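Long-range contact in Card1 endonuclease domain-containing protein (Vibrio cholerae, PDB 1XMX), which is of unknown function but carries a Card1-like domain of the PDDEXK nuclease clan and probably binds nucleic acid: residues Arg109-Asp123 with Trp127-Asp140. Residues are numbered along the deposited sequence; the frame is centred on the assembly and turned at random.
Sequences RSYHWPIFVVEPNSD and WLYPEGNNDTQVQD. With FMT (formic acid), chain E.
The guanidinium of Arg109 lies flat on one face of the Tyr129 ring, planes 5° apart and CZ 4.1 Å from the ring centroid, a stacked cation-pi pair; CD of the same arginine adds a CH-pi contact over that face. With Tyr129 CG anti to the backbone N (chi1 174°), the ring reaches over the turn between helix 98-110 and strand 115-118, where the Trp113 carbonyl meets its edge, Trp113 O 3.3 Å from Tyr129 CD2. There His112, at positive phi, closes helix 98-110 in a Schellman motif.

On the sheet face bearing Phe116 and Trp127, the phenyl ring turns its edge to the six-membered indole ring, centroids 5.4 Å apart and planes at 68°. Phe116 CB sits over that same ring, 3.7 Å from Trp127 CE3, while Asn133 ND2 lies over the opposite indole face, toward the rim. Pro114 CB also touches the indole, at CZ3.

Strands 115-118 and 127-129 run antiparallel through a classic beta bulge: Ile115 O accepts from both Leu128 N (2.8 Å) and Tyr129 N, while Ile115 N donates to Tyr129 O. Beside the bulge, the Leu128 side chain lies next to Val117.

At the far end, Val138 N gives a nearly straight bond to Asp123 O (3.1 Å), and Val138 CG2 packs on Val118 CG1. Asp123 OD2 is hydrogen-bonded by Asn302 ND2, which may ease its closeness to the Asp140 carboxylate.

The contact belongs to the hairpin of strands 115-118 and 124-129, with strand 136-137 added as one edge strand of the mixed sheet. Strand 88-92 flanks 115-118 in parallel on its other side, Phe91 and, just past that strand, Ala93 sharing backbone bonds with it, and Trp113 packs against helix 68-85.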
loop_
_atom_site.group_PDB
_atom_site.type_symbol
_atom_site.label_atom_id
_atom_site.label_comp_id
_atom_site.label_asym_id
_atom_site.label_seq_id
_atom_site.Cartn_x
_atom_site.Cartn_y
_atom_site.Cartn_z
ATOM N N ARG A 109 31.151 -0.497 15.385
ATOM C CA ARG A 109 31.520 0.615 16.224
ATOM C C ARG A 109 33.053 0.629 16.536
ATOM O O ARG A 109 33.689 1.693 16.558
ATOM C CB ARG A 109 30.660 0.636 17.497
ATOM C CG ARG A 109 31.092 1.675 18.488
ATOM C CD ARG A 109 30.792 3.105 17.984
ATOM N NE ARG A 109 31.146 4.069 19.027
ATOM C CZ ARG A 109 32.378 4.469 19.289
ATOM N NH1 ARG A 109 33.404 4.017 18.582
ATOM N NH2 ARG A 109 32.582 5.303 20.275
ATOM N N SER A 110 33.662 -0.537 16.700
ATOM C CA SER A 110 35.105 -0.567 16.975
ATOM C C SER A 110 35.967 -0.096 15.805
ATOM O O SER A 110 37.066 0.356 16.005
ATOM C CB SER A 110 35.587 -1.936 17.449
ATOM O OG SER A 110 35.491 -2.862 16.398
ATOM N N TYR A 111 35.439 -0.208 14.594
ATOM C CA TYR A 111 36.051 0.314 13.388
ATOM C C TYR A 111 35.732 1.796 13.152
ATOM O O TYR A 111 36.160 2.368 12.153
ATOM C CB TYR A 111 35.573 -0.522 12.194
ATOM C CG TYR A 111 36.288 -1.859 12.099
ATOM C CD1 TYR A 111 37.502 -1.955 11.433
ATOM C CD2 TYR A 111 35.775 -3.008 12.720
ATOM C CE1 TYR A 111 38.184 -3.151 11.347
ATOM C CE2 TYR A 111 36.456 -4.210 12.647
ATOM C CZ TYR A 111 37.672 -4.261 11.943
ATOM O OH TYR A 111 38.394 -5.420 11.844
ATOM N N HIS A 112 34.967 2.425 14.037
ATOM C CA HIS A 112 34.627 3.840 13.840
ATOM C C HIS A 112 33.797 4.113 12.583
ATOM O O HIS A 112 33.845 5.212 12.029
ATOM C CB HIS A 112 35.896 4.698 13.802
ATOM C CG HIS A 112 36.684 4.615 15.060
ATOM N ND1 HIS A 112 36.078 4.484 16.291
ATOM C CD2 HIS A 112 38.020 4.578 15.286
ATOM C CE1 HIS A 112 37.009 4.391 17.229
ATOM N NE2 HIS A 112 38.195 4.448 16.646
ATOM N N TRP A 113 33.031 3.123 12.137
ATOM C CA TRP A 113 32.208 3.324 10.983
ATOM C C TRP A 113 30.905 3.910 11.471
ATOM O O TRP A 113 30.469 3.574 12.549
ATOM C CB TRP A 113 31.974 2.004 10.265
ATOM C CG TRP A 113 33.178 1.574 9.495
ATOM C CD1 TRP A 113 34.122 2.396 8.872
ATOM C CD2 TRP A 113 33.616 0.229 9.267
ATOM N NE1 TRP A 113 35.098 1.614 8.275
ATOM C CE2 TRP A 113 34.788 0.287 8.485
ATOM C CE3 TRP A 113 33.109 -1.025 9.618
ATOM C CZ2 TRP A 113 35.447 -0.851 8.067
ATOM C CZ3 TRP A 113 33.802 -2.159 9.213
ATOM C CH2 TRP A 113 34.948 -2.057 8.454
ATOM N N PRO A 114 30.345 4.878 10.729
ATOM C CA PRO A 114 29.081 5.515 11.118
ATOM C C PRO A 114 27.941 4.539 11.173
ATOM O O PRO A 114 27.888 3.544 10.405
ATOM C CB PRO A 114 28.836 6.603 10.049
ATOM C CG PRO A 114 30.159 6.776 9.303
ATOM C CD PRO A 114 30.959 5.475 9.521
ATOM N N ILE A 115 27.015 4.824 12.085
ATOM C CA ILE A 115 25.885 3.921 12.327
ATOM C C ILE A 115 24.614 4.747 12.417
ATOM O O ILE A 115 24.582 5.739 13.144
ATOM C CB ILE A 115 26.046 3.111 13.673
ATOM C CG1 ILE A 115 27.323 2.225 13.662
ATOM C CG2 ILE A 115 24.818 2.216 13.868
ATOM C CD1 ILE A 115 27.840 1.847 15.058
ATOM N N PHE A 116 23.572 4.350 11.699
ATOM C CA PHE A 116 22.322 5.086 11.731
ATOM C C PHE A 116 21.164 4.120 11.802
ATOM O O PHE A 116 21.330 2.923 11.498
ATOM C CB PHE A 116 22.184 5.977 10.489
ATOM C CG PHE A 116 21.981 5.203 9.196
ATOM C CD1 PHE A 116 20.711 4.726 8.837
ATOM C CD2 PHE A 116 23.036 4.946 8.350
ATOM C CE1 PHE A 116 20.489 4.038 7.661
ATOM C CE2 PHE A 116 22.824 4.257 7.153
ATOM C CZ PHE A 116 21.540 3.824 6.789
ATOM N N VAL A 117 19.996 4.654 12.202
ATOM C CA VAL A 117 18.716 3.956 12.265
ATOM C C VAL A 117 17.628 4.845 11.678
ATOM O O VAL A 117 17.589 6.030 11.952
ATOM C CB VAL A 117 18.308 3.585 13.706
ATOM C CG1 VAL A 117 16.885 3.041 13.726
ATOM C CG2 VAL A 117 19.230 2.477 14.282
ATOM N N VAL A 118 16.774 4.259 10.843
ATOM C CA VAL A 118 15.491 4.887 10.418
ATOM C C VAL A 118 14.403 4.530 11.423
ATOM O O VAL A 118 13.993 3.379 11.569
ATOM C CB VAL A 118 15.049 4.343 9.086
ATOM C CG1 VAL A 118 13.754 5.098 8.608
ATOM C CG2 VAL A 118 16.201 4.452 8.066
ATOM N N GLU A 119 13.978 5.530 12.164
ATOM C CA GLU A 119 12.947 5.322 13.107
ATOM C C GLU A 119 11.658 5.037 12.281
ATOM O O GLU A 119 11.304 5.797 11.364
ATOM C CB GLU A 119 12.854 6.570 14.000
ATOM C CG GLU A 119 12.080 6.316 15.280
ATOM C CD GLU A 119 10.566 6.402 15.118
ATOM O OE1 GLU A 119 10.122 7.490 14.666
ATOM O OE2 GLU A 119 9.832 5.452 15.570
ATOM N N PRO A 120 11.000 3.902 12.544
ATOM C CA PRO A 120 9.995 3.489 11.578
ATOM C C PRO A 120 8.751 4.414 11.616
ATOM O O PRO A 120 8.075 4.573 10.606
ATOM C CB PRO A 120 9.645 2.033 12.028
ATOM C CG PRO A 120 9.939 2.031 13.572
ATOM C CD PRO A 120 11.156 2.951 13.670
ATOM N N ASN A 121 8.451 5.015 12.757
ATOM C CA ASN A 121 7.281 5.891 12.846
ATOM C C ASN A 121 7.486 7.261 12.163
ATOM O O ASN A 121 6.663 7.689 11.311
ATOM C CB ASN A 121 6.787 5.927 14.312
ATOM C CG ASN A 121 6.513 4.484 14.853
ATOM O OD1 ASN A 121 5.494 3.856 14.544
ATOM N ND2 ASN A 121 7.478 3.938 15.579
ATOM N N SER A 122 8.617 7.904 12.439
ATOM C CA SER A 122 8.826 9.266 11.943
ATOM C C SER A 122 9.326 9.224 10.531
ATOM O O SER A 122 9.064 10.165 9.737
ATOM C CB SER A 122 9.801 10.011 12.837
ATOM O OG SER A 122 11.035 9.317 12.832
ATOM N N ASP A 123 9.978 8.107 10.214
ATOM C CA ASP A 123 10.821 7.888 9.021
ATOM C C ASP A 123 12.111 8.727 9.010
ATOM O O ASP A 123 12.702 8.908 7.962
ATOM C CB ASP A 123 10.002 7.996 7.680
ATOM C CG ASP A 123 10.575 7.147 6.555
ATOM O OD1 ASP A 123 11.041 5.941 6.738
ATOM O OD2 ASP A 123 10.577 7.635 5.437
ATOM N N TRP A 127 21.390 9.408 13.281
ATOM C CA TRP A 127 22.788 8.985 13.417
ATOM C C TRP A 127 23.109 8.627 14.835
ATOM O O TRP A 127 23.070 9.496 15.710
ATOM C CB TRP A 127 23.706 10.098 12.962
ATOM C CG TRP A 127 23.562 10.309 11.529
ATOM C CD1 TRP A 127 22.802 11.276 10.888
ATOM C CD2 TRP A 127 24.119 9.494 10.503
ATOM N NE1 TRP A 127 22.903 11.128 9.529
ATOM C CE2 TRP A 127 23.715 10.062 9.254
ATOM C CE3 TRP A 127 24.981 8.386 10.506
ATOM C CZ2 TRP A 127 24.109 9.539 8.040
ATOM C CZ3 TRP A 127 25.368 7.860 9.291
ATOM C CH2 TRP A 127 24.922 8.439 8.068
ATOM N N LEU A 128 23.386 7.348 15.067
ATOM C CA LEU A 128 23.716 6.855 16.406
ATOM C C LEU A 128 25.177 7.124 16.670
ATOM O O LEU A 128 25.577 7.400 17.781
ATOM C CB LEU A 128 23.394 5.363 16.536
ATOM C CG LEU A 128 21.917 5.552 16.892
ATOM C CD1 LEU A 128 21.010 4.868 15.900
ATOM C CD2 LEU A 128 21.497 5.396 18.369
ATOM N N TYR A 129 25.954 7.106 15.605
ATOM C CA TYR A 129 27.366 7.320 15.706
ATOM C C TYR A 129 27.858 7.803 14.329
ATOM O O TYR A 129 27.551 7.184 13.309
ATOM C CB TYR A 129 28.085 6.022 16.172
ATOM C CG TYR A 129 29.576 6.222 16.128
ATOM C CD1 TYR A 129 30.201 7.060 17.041
ATOM C CD2 TYR A 129 30.332 5.647 15.127
ATOM C CE1 TYR A 129 31.583 7.312 16.966
ATOM C CE2 TYR A 129 31.682 5.873 15.036
ATOM C CZ TYR A 129 32.308 6.708 15.952
ATOM O OH TYR A 129 33.662 6.903 15.864
ATOM N N PRO A 130 28.540 8.968 14.282
ATOM C CA PRO A 130 28.751 9.959 15.398
ATOM C C PRO A 130 27.467 10.787 15.640
ATOM O O PRO A 130 26.802 11.148 14.660
ATOM C CB PRO A 130 29.872 10.847 14.855
ATOM C CG PRO A 130 29.645 10.815 13.352
ATOM C CD PRO A 130 29.153 9.419 13.019
ATOM N N GLU A 131 27.089 11.056 16.903
ATOM C CA GLU A 131 25.824 11.794 17.122
ATOM C C GLU A 131 25.891 13.181 16.449
ATOM O O GLU A 131 24.862 13.796 16.251
ATOM C CB GLU A 131 25.396 11.952 18.607
ATOM C CG GLU A 131 24.797 10.713 19.363
ATOM C CD GLU A 131 23.344 10.265 18.922
ATOM O OE1 GLU A 131 22.571 11.077 18.373
ATOM O OE2 GLU A 131 22.965 9.100 19.139
ATOM N N GLY A 132 27.093 13.667 16.115
ATOM C CA GLY A 132 27.231 14.973 15.460
ATOM C C GLY A 132 26.627 15.105 14.065
ATOM O O GLY A 132 26.336 16.234 13.609
ATOM N N ASN A 133 26.448 13.983 13.360
ATOM C CA ASN A 133 25.868 13.999 12.021
ATOM C C ASN A 133 24.413 14.482 12.106
ATOM O O ASN A 133 23.756 14.342 13.129
ATOM C CB ASN A 133 25.875 12.591 11.426
ATOM C CG ASN A 133 27.181 12.223 10.710
ATOM O OD1 ASN A 133 28.115 13.035 10.603
ATOM N ND2 ASN A 133 27.234 10.973 10.194
ATOM N N ASN A 134 23.893 15.050 11.030
ATOM C CA ASN A 134 22.513 15.552 11.071
ATOM C C ASN A 134 21.429 14.608 10.558
ATOM O O ASN A 134 21.493 14.170 9.437
ATOM C CB ASN A 134 22.453 16.914 10.388
ATOM C CG ASN A 134 23.498 17.842 10.944
ATOM O OD1 ASN A 134 23.380 18.331 12.074
ATOM N ND2 ASN A 134 24.575 18.043 10.185
ATOM N N ASP A 135 20.418 14.354 11.380
ATOM C CA ASP A 135 19.327 13.446 11.018
ATOM C C ASP A 135 18.566 14.087 9.881
ATOM O O ASP A 135 18.430 15.310 9.828
ATOM C CB ASP A 135 18.367 13.194 12.201
ATOM C CG ASP A 135 19.082 12.699 13.447
ATOM O OD1 ASP A 135 20.297 12.407 13.384
ATOM O OD2 ASP A 135 18.437 12.620 14.509
ATOM N N THR A 136 18.053 13.260 8.986
ATOM C CA THR A 136 17.266 13.772 7.872
ATOM C C THR A 136 16.023 12.887 7.727
ATOM O O THR A 136 15.968 11.751 8.225
ATOM C CB THR A 136 18.084 13.757 6.542
ATOM O OG1 THR A 136 18.576 12.450 6.311
ATOM C CG2 THR A 136 19.307 14.638 6.635
ATOM N N GLN A 137 15.039 13.390 7.011
ATOM C CA GLN A 137 13.817 12.645 6.798
ATOM C C GLN A 137 14.096 11.800 5.541
ATOM O O GLN A 137 14.511 12.308 4.545
ATOM C CB GLN A 137 12.681 13.664 6.600
ATOM C CG GLN A 137 11.401 13.150 6.005
ATOM C CD GLN A 137 10.813 11.997 6.807
ATOM O OE1 GLN A 137 10.419 10.982 6.240
ATOM N NE2 GLN A 137 10.725 12.175 8.127
ATOM N N VAL A 138 13.931 10.492 5.584
ATOM C CA VAL A 138 14.191 9.698 4.376
ATOM C C VAL A 138 13.259 10.064 3.236
ATOM O O VAL A 138 12.068 10.223 3.454
ATOM C CB VAL A 138 14.066 8.219 4.683
ATOM C CG1 VAL A 138 14.299 7.385 3.389
ATOM C CG2 VAL A 138 15.106 7.847 5.817
ATOM N N GLN A 139 13.780 10.219 2.013
ATOM C CA GLN A 139 12.895 10.645 0.927
ATOM C C GLN A 139 11.928 9.507 0.657
ATOM O O GLN A 139 12.203 8.366 1.047
ATOM C CB GLN A 139 13.701 10.938 -0.336
ATOM C CG GLN A 139 14.605 12.146 -0.175
ATOM C CD GLN A 139 15.294 12.505 -1.455
ATOM O OE1 GLN A 139 15.375 11.701 -2.373
ATOM N NE2 GLN A 139 15.753 13.737 -1.545
ATOM N N ASP A 140 10.866 9.806 -0.095
ATOM C CA ASP A 140 9.758 8.914 -0.354
ATOM C C ASP A 140 9.804 8.483 -1.806
ATOM O O ASP A 140 9.263 9.151 -2.662
ATOM C CB ASP A 140 8.453 9.662 -0.038
ATOM C CG ASP A 140 8.357 10.040 1.451
ATOM O OD1 ASP A 140 8.839 9.204 2.209
ATOM O OD2 ASP A 140 7.860 11.142 1.843
HETATM C C FMT E . 20.444 16.807 13.619
HETATM O O1 FMT E . 20.576 15.690 14.187
HETATM O O2 FMT E . 21.117 17.849 13.800
#